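Local atomic coordinates of protein argonaute (Marinitoga piezophila, PDB entry 5I4A), a protein that uses short 5'-hydroxylated RNA guides to bind complementary single-stranded DNA or RNA targets and cleave them. Residues N40-Q45 and V51-P56; E235-I240 and N552-L557. One frame throughout, in Å; residues are numbered along the deposited sequence.

Overall arrangement
Interaction 1 (residues 40-45 with 51-56) lies within the N-terminal domain, whereas interaction 2 (residues 235-240 with 552-557) joins linker L2 of the PAZ lobe to the PIWI domain, 312 positions apart in the chain. They share no helix or strand, and their nearest atoms are about 19 Å apart. Both are mostly buried, but interaction 1 covers 434 Å² and combines main-chain sheet bonds, a bridging water and a phenylalanine-isoleucine core. Interaction 2 is smaller, at 151 Å², and rests on one aromatic pair between a buried phenylalanine and an exposed tyrosine. Both lie away from the probable catalytic residues of the PIWI domain.

Interaction 1 of 2, residues N40-Q45 and V51-P56; sequences NNFKFQ and VWIEIP
Gln45 and Trp52 form an antiparallel hydrogen-bonded pair, with Gln45 N to Trp52 O at 3.0 Å and Trp52 N to Gln45 O at 2.9 Å, at the start of a beta hairpin that supplies strands 45-46 and 51-56 to the four-stranded antiparallel sheet of the N-terminal domain. Toward Asn40 the two chains diverge, and a water takes over the link by donating to Lys43 O and accepting from Glu54 N. Strand 16-22 lies along the other edge of 51-56, where Val51, Ile53 and Ile55 pair with its backbone.

The side chains divide between the two faces of the sheet. On one, Gln45 CB sits over the six-membered ring of Trp52, 3.5 Å from its centroid and 11° off the normal, a CH-pi contact. The chi1 of 39° that places Trp52 CG between its own N and carbonyl carbon brings the indole alongside the aliphatic part of the glutamine.

On the other face, which carries Val51 and Ile53, Ile53 wedges between two phenylalanines. Its CG1 is anti to the backbone N (chi1 -176°) and the chain is extended, which carries CD1 over one face of Phe44, 3.9 Å from the ring centroid. The same methyl meets Phe42 CD1 at 3.5 Å, while Val51 CG1 packs against Phe44 CD2. Helix 29-40 covers Phe44 and Val51 through Ala33, and Phe60 meets Phe42 edge-to-face. The Phe42 ring in turn directs its edge at the backbone of the strand, with CZ 3.1 Å from Glu54 O, an oxygen that lies near the plane of the ring.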
loop_
_atom_site.group_PDB
_atom_site.type_symbol
_atom_site.label_atom_id
_atom_site.label_comp_id
_atom_site.label_asym_id
_atom_site.label_seq_id
_atom_site.Cartn_x
_atom_site.Cartn_y
_atom_site.Cartn_z
ATOM N N ASN A 40 -1.010 -34.427 -7.676
ATOM C CA ASN A 40 -0.406 -34.228 -6.367
ATOM C C ASN A 40 -0.620 -32.825 -5.817
ATOM O O ASN A 40 -0.200 -32.553 -4.688
ATOM C CB ASN A 40 1.096 -34.530 -6.422
ATOM C CG ASN A 40 1.394 -36.013 -6.539
ATOM O OD1 ASN A 40 1.530 -36.709 -5.533
ATOM N ND2 ASN A 40 1.503 -36.500 -7.769
ATOM N N ASN A 41 -1.258 -31.936 -6.582
ATOM C CA ASN A 41 -1.434 -30.535 -6.189
ATOM C C ASN A 41 -0.095 -29.896 -5.830
ATOM O O ASN A 41 0.006 -29.089 -4.904
ATOM C CB ASN A 41 -2.427 -30.402 -5.031
ATOM C CG ASN A 41 -3.866 -30.552 -5.478
ATOM O OD1 ASN A 41 -4.261 -30.028 -6.517
ATOM N ND2 ASN A 41 -4.659 -31.275 -4.693
ATOM N N PHE A 42 0.942 -30.265 -6.577
ATOM C CA PHE A 42 2.308 -29.873 -6.243
ATOM C C PHE A 42 3.126 -29.913 -7.521
ATOM O O PHE A 42 3.233 -30.971 -8.149
ATOM C CB PHE A 42 2.896 -30.812 -5.188
ATOM C CG PHE A 42 4.159 -30.307 -4.558
ATOM C CD1 PHE A 42 5.357 -30.336 -5.253
ATOM C CD2 PHE A 42 4.154 -29.816 -3.262
ATOM C CE1 PHE A 42 6.521 -29.876 -4.673
ATOM C CE2 PHE A 42 5.318 -29.355 -2.676
ATOM C CZ PHE A 42 6.502 -29.385 -3.383
ATOM N N LYS A 43 3.713 -28.779 -7.896
ATOM C CA LYS A 43 4.331 -28.657 -9.209
ATOM C C LYS A 43 5.591 -29.510 -9.307
ATOM O O LYS A 43 6.498 -29.401 -8.475
ATOM C CB LYS A 43 4.662 -27.195 -9.503
ATOM C CG LYS A 43 5.014 -26.923 -10.959
ATOM C CD LYS A 43 4.849 -25.451 -11.305
ATOM C CE LYS A 43 4.749 -25.246 -12.810
ATOM N NZ LYS A 43 4.306 -23.861 -13.142
ATOM N N PHE A 44 5.633 -30.367 -10.325
ATOM C CA PHE A 44 6.842 -31.059 -10.741
ATOM C C PHE A 44 7.547 -30.244 -11.818
ATOM O O PHE A 44 6.908 -29.558 -12.619
ATOM C CB PHE A 44 6.520 -32.450 -11.299
ATOM C CG PHE A 44 6.173 -33.477 -10.255
ATOM C CD1 PHE A 44 5.032 -33.347 -9.481
ATOM C CD2 PHE A 44 6.974 -34.595 -10.077
ATOM C CE1 PHE A 44 4.709 -34.298 -8.530
ATOM C CE2 PHE A 44 6.655 -35.551 -9.127
ATOM C CZ PHE A 44 5.522 -35.405 -8.354
ATOM N N GLN A 45 8.872 -30.330 -11.840
ATOM C CA GLN A 45 9.663 -29.736 -12.907
ATOM C C GLN A 45 10.192 -30.837 -13.818
ATOM O O GLN A 45 10.251 -32.011 -13.443
ATOM C CB GLN A 45 10.815 -28.896 -12.340
ATOM C CG GLN A 45 11.507 -27.996 -13.362
ATOM C CD GLN A 45 10.541 -27.118 -14.130
ATOM O OE1 GLN A 45 9.663 -26.480 -13.548
ATOM N NE2 GLN A 45 10.694 -27.084 -15.450
ATOM N N VAL A 51 12.125 -35.947 -14.857
ATOM C CA VAL A 51 11.144 -35.154 -14.126
ATOM C C VAL A 51 11.463 -35.273 -12.643
ATOM O O VAL A 51 11.728 -36.375 -12.149
ATOM C CB VAL A 51 9.710 -35.624 -14.424
ATOM C CG1 VAL A 51 8.730 -35.052 -13.409
ATOM C CG2 VAL A 51 9.309 -35.236 -15.837
ATOM N N TRP A 52 11.448 -34.145 -11.932
ATOM C CA TRP A 52 11.833 -34.145 -10.530
ATOM C C TRP A 52 10.868 -33.309 -9.700
ATOM O O TRP A 52 10.068 -32.526 -10.220
ATOM C CB TRP A 52 13.274 -33.648 -10.339
ATOM C CG TRP A 52 13.680 -32.501 -11.212
ATOM C CD1 TRP A 52 14.118 -32.569 -12.504
ATOM C CD2 TRP A 52 13.727 -31.116 -10.847
ATOM N NE1 TRP A 52 14.418 -31.312 -12.970
ATOM C CE2 TRP A 52 14.186 -30.403 -11.972
ATOM C CE3 TRP A 52 13.413 -30.407 -9.683
ATOM C CZ2 TRP A 52 14.347 -29.019 -11.965
ATOM C CZ3 TRP A 52 13.569 -29.033 -9.680
ATOM C CH2 TRP A 52 14.030 -28.354 -10.813
ATOM N N ILE A 53 10.960 -33.495 -8.384
ATOM C CA ILE A 53 10.137 -32.781 -7.417
ATOM C C ILE A 53 10.993 -32.468 -6.197
ATOM O O ILE A 53 11.773 -33.311 -5.739
ATOM C CB ILE A 53 8.880 -33.590 -7.028
ATOM C CG1 ILE A 53 7.983 -32.778 -6.089
ATOM C CG2 ILE A 53 9.256 -34.933 -6.400
ATOM C CD1 ILE A 53 6.736 -33.516 -5.653
ATOM N N GLU A 54 10.862 -31.249 -5.683
ATOM C CA GLU A 54 11.566 -30.810 -4.485
ATOM C C GLU A 54 10.556 -30.708 -3.349
ATOM O O GLU A 54 9.576 -29.962 -3.452
ATOM C CB GLU A 54 12.270 -29.477 -4.727
ATOM C CG GLU A 54 13.445 -29.589 -5.686
ATOM C CD GLU A 54 13.762 -28.288 -6.399
ATOM O OE1 GLU A 54 12.962 -27.335 -6.297
ATOM O OE2 GLU A 54 14.813 -28.222 -7.070
ATOM N N ILE A 55 10.790 -31.463 -2.279
ATOM C CA ILE A 55 9.820 -31.594 -1.195
ATOM C C ILE A 55 10.529 -31.366 0.133
ATOM O O ILE A 55 11.763 -31.468 0.223
ATOM C CB ILE A 55 9.132 -32.981 -1.208
ATOM C CG1 ILE A 55 10.174 -34.093 -1.084
ATOM C CG2 ILE A 55 8.284 -33.150 -2.454
ATOM C CD1 ILE A 55 9.595 -35.431 -0.675
ATOM N N PRO A 56 9.775 -31.057 1.187
ATOM C CA PRO A 56 10.362 -31.070 2.529
ATOM C C PRO A 56 10.738 -32.489 2.920
ATOM O O PRO A 56 10.207 -33.469 2.393
ATOM C CB PRO A 56 9.242 -30.527 3.426
ATOM C CG PRO A 56 8.239 -29.909 2.495
ATOM C CD PRO A 56 8.357 -30.660 1.208
HETATM O O HOH W 1 9.422 -29.206 -7.574
#

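Interaction 2 of 2, residues E235-I240 and N552-L557; sequences EGFKKI and NSYDDL
Phe237 and Tyr554 carry the contact through an edge-to-face aromatic pair, the tyrosine presenting its edge to the face of the phenylalanine. The ring centroids are 5.7 Å apart and the planes are turned 74° against each other. With Tyr554 CG between its backbone N and carbonyl carbon (chi1 48°), the ring swings toward the helix, and CD2 comes 3.9 Å from Phe237 CG. Tyr5 stacks on the Tyr554 ring and Phe234 meets the same ring edge-to-face.

Further van der Waals contacts widen the patch: Phe237 CD2 touches Tyr554 CB, and Phe237 CZ reaches the carbonyl carbon of Ser553 at 4.1 Å. Tyr554 N lies 4.0 Å above the Phe237 ring plane, toward the rim; this buried amide has no hydrogen-bond partner. An alanine in place of Phe237 is likely to leave the Tyr554 edge without its aromatic face and open a gap beside the Ser553-Tyr554 backbone.

Hydrogen bonds shape the loop itself. Asn552 OD1 accepts from Ser553 N, and Ser553 OG accepts from Asp555 N at 2.7 Å in an ST turn. The arrangement is a T-shaped aromatic contact between a linker L2 helix and a PIWI-domain loop, joining the two lobes of the Argonaute fold.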
loop_
_atom_site.group_PDB
_atom_site.type_symbol
_atom_site.label_atom_id
_atom_site.label_comp_id
_atom_site.label_asym_id
_atom_site.label_seq_id
_atom_site.Cartn_x
_atom_site.Cartn_y
_atom_site.Cartn_z
ATOM N N GLU A 235 -13.362 -15.712 15.979
ATOM C CA GLU A 235 -13.631 -17.141 15.875
ATOM C C GLU A 235 -12.746 -17.789 14.819
ATOM O O GLU A 235 -12.438 -18.983 14.916
ATOM C CB GLU A 235 -15.106 -17.381 15.554
ATOM C CG GLU A 235 -15.554 -18.816 15.789
ATOM C CD GLU A 235 -16.936 -19.099 15.241
ATOM O OE1 GLU A 235 -17.371 -18.379 14.318
ATOM O OE2 GLU A 235 -17.587 -20.045 15.737
ATOM N N GLY A 236 -12.322 -17.018 13.814
ATOM C CA GLY A 236 -11.380 -17.543 12.838
ATOM C C GLY A 236 -10.008 -17.794 13.431
ATOM O O GLY A 236 -9.380 -18.817 13.150
ATOM N N PHE A 237 -9.521 -16.859 14.255
ATOM C CA PHE A 237 -8.285 -17.102 14.995
ATOM C C PHE A 237 -8.417 -18.328 15.888
ATOM O O PHE A 237 -7.471 -19.113 16.024
ATOM C CB PHE A 237 -7.913 -15.879 15.838
ATOM C CG PHE A 237 -7.227 -14.779 15.068
ATOM C CD1 PHE A 237 -5.914 -14.922 14.645
ATOM C CD2 PHE A 237 -7.886 -13.589 14.797
ATOM C CE1 PHE A 237 -5.278 -13.907 13.950
ATOM C CE2 PHE A 237 -7.255 -12.571 14.100
ATOM C CZ PHE A 237 -5.951 -12.732 13.675
ATOM N N LYS A 238 -9.592 -18.514 16.497
ATOM C CA LYS A 238 -9.815 -19.621 17.418
ATOM C C LYS A 238 -10.153 -20.929 16.706
ATOM O O LYS A 238 -9.943 -22.002 17.281
ATOM C CB LYS A 238 -10.926 -19.255 18.410
ATOM C CG LYS A 238 -11.206 -20.318 19.463
ATOM C CD LYS A 238 -11.554 -19.715 20.812
ATOM C CE LYS A 238 -11.723 -20.804 21.861
ATOM N NZ LYS A 238 -10.897 -20.539 23.072
ATOM N N LYS A 239 -10.657 -20.873 15.475
ATOM C CA LYS A 239 -10.919 -22.090 14.715
ATOM C C LYS A 239 -9.674 -22.655 14.041
ATOM O O LYS A 239 -9.764 -23.707 13.404
ATOM C CB LYS A 239 -11.996 -21.836 13.656
ATOM C CG LYS A 239 -13.409 -22.185 14.100
ATOM C CD LYS A 239 -14.435 -21.685 13.095
ATOM C CE LYS A 239 -15.270 -22.822 12.534
ATOM N NZ LYS A 239 -16.095 -22.366 11.382
ATOM N N ILE A 240 -8.525 -21.985 14.171
ATOM C CA ILE A 240 -7.317 -22.433 13.473
ATOM C C ILE A 240 -6.934 -23.867 13.818
ATOM O O ILE A 240 -6.689 -24.656 12.887
ATOM C CB ILE A 240 -6.166 -21.442 13.725
ATOM C CG1 ILE A 240 -6.450 -20.103 13.046
ATOM C CG2 ILE A 240 -4.843 -22.023 13.245
ATOM C CD1 ILE A 240 -5.343 -19.086 13.220
ATOM N N ASN A 552 -0.431 -10.337 12.551
ATOM C CA ASN A 552 -1.479 -9.531 13.161
ATOM C C ASN A 552 -1.918 -10.208 14.456
ATOM O O ASN A 552 -1.215 -11.072 14.989
ATOM C CB ASN A 552 -2.630 -9.324 12.162
ATOM C CG ASN A 552 -3.247 -7.949 12.266
ATOM O OD1 ASN A 552 -3.344 -7.383 13.354
ATOM N ND2 ASN A 552 -3.661 -7.398 11.132
ATOM N N SER A 553 -3.088 -9.818 14.958
ATOM C CA SER A 553 -3.570 -10.278 16.253
ATOM C C SER A 553 -5.024 -9.869 16.420
ATOM O O SER A 553 -5.496 -8.919 15.789
ATOM C CB SER A 553 -2.733 -9.697 17.394
ATOM O OG SER A 553 -3.387 -9.868 18.640
ATOM N N TYR A 554 -5.726 -10.593 17.291
ATOM C CA TYR A 554 -7.037 -10.144 17.742
ATOM C C TYR A 554 -6.940 -9.089 18.835
ATOM O O TYR A 554 -7.932 -8.401 19.102
ATOM C CB TYR A 554 -7.884 -11.329 18.226
ATOM C CG TYR A 554 -7.185 -12.280 19.176
ATOM C CD1 TYR A 554 -7.028 -11.967 20.522
ATOM C CD2 TYR A 554 -6.705 -13.505 18.730
ATOM C CE1 TYR A 554 -6.395 -12.841 21.393
ATOM C CE2 TYR A 554 -6.076 -14.385 19.592
ATOM C CZ TYR A 554 -5.922 -14.047 20.921
ATOM O OH TYR A 554 -5.294 -14.919 21.782
ATOM N N ASP A 555 -5.777 -8.944 19.464
ATOM C CA ASP A 555 -5.544 -7.839 20.380
ATOM C C ASP A 555 -5.385 -6.537 19.602
ATOM O O ASP A 555 -5.097 -6.530 18.401
ATOM C CB ASP A 555 -4.297 -8.096 21.226
ATOM C CG ASP A 555 -4.430 -9.323 22.105
ATOM O OD1 ASP A 555 -5.539 -9.564 22.624
ATOM O OD2 ASP A 555 -3.424 -10.043 22.277
ATOM N N ASP A 556 -5.576 -5.422 20.304
ATOM C CA ASP A 556 -5.420 -4.097 19.710
ATOM C C ASP A 556 -3.949 -3.704 19.770
ATOM O O ASP A 556 -3.392 -3.511 20.857
ATOM C CB ASP A 556 -6.285 -3.065 20.427
ATOM C CG ASP A 556 -6.090 -1.665 19.877
ATOM O OD1 ASP A 556 -5.901 -1.532 18.650
ATOM O OD2 ASP A 556 -6.117 -0.699 20.667
ATOM N N LEU A 557 -3.324 -3.579 18.603
ATOM C CA LEU A 557 -1.924 -3.197 18.493
ATOM C C LEU A 557 -1.743 -1.839 17.827
ATOM O O LEU A 557 -0.611 -1.463 17.507
ATOM C CB LEU A 557 -1.151 -4.269 17.721
ATOM C CG LEU A 557 -1.253 -5.686 18.289
ATOM C CD1 LEU A 557 -0.721 -6.703 17.297
ATOM C CD2 LEU A 557 -0.507 -5.780 19.605
#